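Local coordinates for proline iminopeptidase-related protein (Thermus thermophilus, PDB 2YYS) that is of unknown function but belongs to the S33 family of alpha/beta hydrolases and may act as a peptidase, at residues L170-P175 against G254-I259. Residues are numbered along the deposited sequence; the frame is centred on the assembly and turned at random.
Sequences LMFPTP and GHYLWI
Met171 and Phe172 join Gly254, His255 and Tyr256 through one backbone hydrogen bond and a band of sulfur-aromatic and aromatic packing. The contact sets the end of helix 163-171, in the helical insertion between strands 119-125 and 221-226, against the loop following the last strand, 247-250. Its polar centre is Met171 O, which takes the N-H of His255 at 2.9 Å (160°) on an in-plane lone pair. Water 1 donates to Met171 O at 2.8 Å and accepts from Tyr256 N, making a second link. Gly254 CA also points a hydrogen at Met171 O; having no side chain, Gly254 lets the backbone come this close. Pro173 CD rests 3.7 Å from Gly254 CA.

The Met171 side chain lies alongside His255, pointing the same way, and its extended course beyond CG (chi2 -176°) carries CE along the imidazole to His255 CD2, 3.6 Å away and oblique to the ring. SD of Met171 sits 4.2 Å from Tyr256 CE2, a Met-aromatic contact. The rings of Phe172 and Tyr256 are nearly parallel (10°) but displaced laterally, so they meet rim to rim, Phe172 CE1 lying 3.6 Å from Tyr256 CD2. With an alanine at Met171 the thioether is gone, and a gap is likely to open between the imidazole and the Tyr256 rim.

His255 ND1 bonds to Asp229, a pairing consistent with the histidine-acid pair of alpha/beta hydrolases. The His255 backbone and ring are therefore held by separate means: Met171 O helps hold the main chain, directly and through the water, while Asp229 holds ND1 and the thioether alongside probably helps limit the ring's movement.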
loop_
_atom_site.group_PDB
_atom_site.type_symbol
_atom_site.label_atom_id
_atom_site.label_comp_id
_atom_site.label_asym_id
_atom_site.label_seq_id
_atom_site.Cartn_x
_atom_site.Cartn_y
_atom_site.Cartn_z
ATOM N N LEU A 170 10.125 -2.975 13.192
ATOM C CA LEU A 170 8.685 -2.733 13.135
ATOM C C LEU A 170 7.985 -3.726 12.202
ATOM O O LEU A 170 6.915 -4.236 12.513
ATOM C CB LEU A 170 8.405 -1.294 12.685
ATOM C CG LEU A 170 8.965 -0.197 13.587
ATOM C CD1 LEU A 170 8.530 1.159 13.072
ATOM C CD2 LEU A 170 8.527 -0.363 15.041
ATOM N N MET A 171 8.615 -4.019 11.073
ATOM C CA MET A 171 7.972 -4.811 10.015
ATOM C C MET A 171 8.026 -6.338 10.162
ATOM O O MET A 171 7.113 -7.038 9.702
ATOM C CB MET A 171 8.577 -4.445 8.665
ATOM C CG MET A 171 8.173 -3.069 8.148
ATOM S SD MET A 171 8.825 -2.799 6.523
ATOM C CE MET A 171 8.073 -1.271 6.083
ATOM N N PHE A 172 9.090 -6.854 10.780
ATOM C CA PHE A 172 9.391 -8.289 10.741
ATOM C C PHE A 172 9.516 -8.874 12.148
ATOM O O PHE A 172 10.536 -8.687 12.809
ATOM C CB PHE A 172 10.686 -8.547 9.953
ATOM C CG PHE A 172 10.607 -8.134 8.510
ATOM C CD1 PHE A 172 9.778 -8.806 7.629
ATOM C CD2 PHE A 172 11.340 -7.056 8.044
ATOM C CE1 PHE A 172 9.698 -8.421 6.301
ATOM C CE2 PHE A 172 11.256 -6.660 6.716
ATOM C CZ PHE A 172 10.440 -7.342 5.848
ATOM N N PRO A 173 8.479 -9.560 12.615
ATOM C CA PRO A 173 8.537 -10.218 13.933
ATOM C C PRO A 173 9.572 -11.345 14.023
ATOM O O PRO A 173 10.070 -11.576 15.122
ATOM C CB PRO A 173 7.128 -10.785 14.117
ATOM C CG PRO A 173 6.552 -10.872 12.718
ATOM C CD PRO A 173 7.169 -9.742 11.962
ATOM N N THR A 174 9.867 -12.028 12.910
ATOM C CA THR A 174 10.903 -13.071 12.871
ATOM C C THR A 174 12.001 -12.810 11.846
ATOM O O THR A 174 11.727 -12.329 10.735
ATOM C CB THR A 174 10.304 -14.428 12.512
ATOM O OG1 THR A 174 9.777 -14.384 11.178
ATOM C CG2 THR A 174 9.112 -14.787 13.427
ATOM N N PRO A 175 13.242 -13.162 12.193
ATOM C CA PRO A 175 14.330 -13.120 11.207
ATOM C C PRO A 175 13.996 -13.922 9.950
ATOM O O PRO A 175 14.351 -13.472 8.880
ATOM C CB PRO A 175 15.540 -13.712 11.959
ATOM C CG PRO A 175 15.244 -13.443 13.437
ATOM C CD PRO A 175 13.720 -13.560 13.536
ATOM N N GLY A 254 3.658 -9.512 10.693
ATOM C CA GLY A 254 4.182 -8.171 10.551
ATOM C C GLY A 254 3.600 -7.513 9.314
ATOM O O GLY A 254 2.475 -7.809 8.913
ATOM N N HIS A 255 4.396 -6.645 8.699
ATOM C CA HIS A 255 3.966 -5.814 7.575
ATOM C C HIS A 255 3.708 -6.613 6.296
ATOM O O HIS A 255 2.748 -6.334 5.576
ATOM C CB HIS A 255 5.011 -4.720 7.337
ATOM C CG HIS A 255 4.549 -3.613 6.441
ATOM N ND1 HIS A 255 3.382 -2.911 6.657
ATOM C CD2 HIS A 255 5.108 -3.084 5.325
ATOM C CE1 HIS A 255 3.241 -2.001 5.707
ATOM N NE2 HIS A 255 4.273 -2.085 4.887
ATOM N N TYR A 256 4.564 -7.597 6.022
ATOM C CA TYR A 256 4.330 -8.550 4.944
ATOM C C TYR A 256 3.609 -9.741 5.534
ATOM O O TYR A 256 4.145 -10.827 5.712
ATOM C CB TYR A 256 5.639 -8.906 4.235
ATOM C CG TYR A 256 6.221 -7.676 3.613
ATOM C CD1 TYR A 256 5.847 -7.263 2.339
ATOM C CD2 TYR A 256 7.075 -6.869 4.328
ATOM C CE1 TYR A 256 6.361 -6.089 1.786
ATOM C CE2 TYR A 256 7.578 -5.710 3.800
ATOM C CZ TYR A 256 7.232 -5.323 2.532
ATOM O OH TYR A 256 7.768 -4.156 2.047
ATOM N N LEU A 257 2.344 -9.510 5.830
ATOM C CA LEU A 257 1.612 -10.412 6.689
ATOM C C LEU A 257 1.345 -11.777 6.043
ATOM O O LEU A 257 1.220 -12.780 6.754
ATOM C CB LEU A 257 0.362 -9.721 7.263
ATOM C CG LEU A 257 -0.801 -9.310 6.367
ATOM C CD1 LEU A 257 -1.981 -8.868 7.202
ATOM C CD2 LEU A 257 -0.412 -8.164 5.438
ATOM N N TRP A 258 1.324 -11.824 4.711
ATOM C CA TRP A 258 1.115 -13.067 3.980
ATOM C C TRP A 258 2.353 -13.986 4.028
ATOM O O TRP A 258 2.235 -15.188 3.850
ATOM C CB TRP A 258 0.706 -12.777 2.518
ATOM C CG TRP A 258 1.654 -11.872 1.810
ATOM C CD1 TRP A 258 2.775 -12.243 1.132
ATOM C CD2 TRP A 258 1.594 -10.441 1.735
ATOM N NE1 TRP A 258 3.416 -11.130 0.640
ATOM C CE2 TRP A 258 2.707 -10.013 0.987
ATOM C CE3 TRP A 258 0.703 -9.474 2.211
ATOM C CZ2 TRP A 258 2.962 -8.663 0.725
ATOM C CZ3 TRP A 258 0.960 -8.130 1.955
ATOM C CH2 TRP A 258 2.076 -7.738 1.217
ATOM N N ILE A 259 3.531 -13.406 4.246
ATOM C CA ILE A 259 4.763 -14.163 4.440
ATOM C C ILE A 259 4.832 -14.778 5.848
ATOM O O ILE A 259 5.183 -15.943 6.008
ATOM C CB ILE A 259 5.981 -13.243 4.220
ATOM C CG1 ILE A 259 6.073 -12.810 2.753
ATOM C CG2 ILE A 259 7.280 -13.931 4.661
ATOM C CD1 ILE A 259 7.267 -11.892 2.464
HETATM O O HOH W 1 6.532 -8.982 7.775
#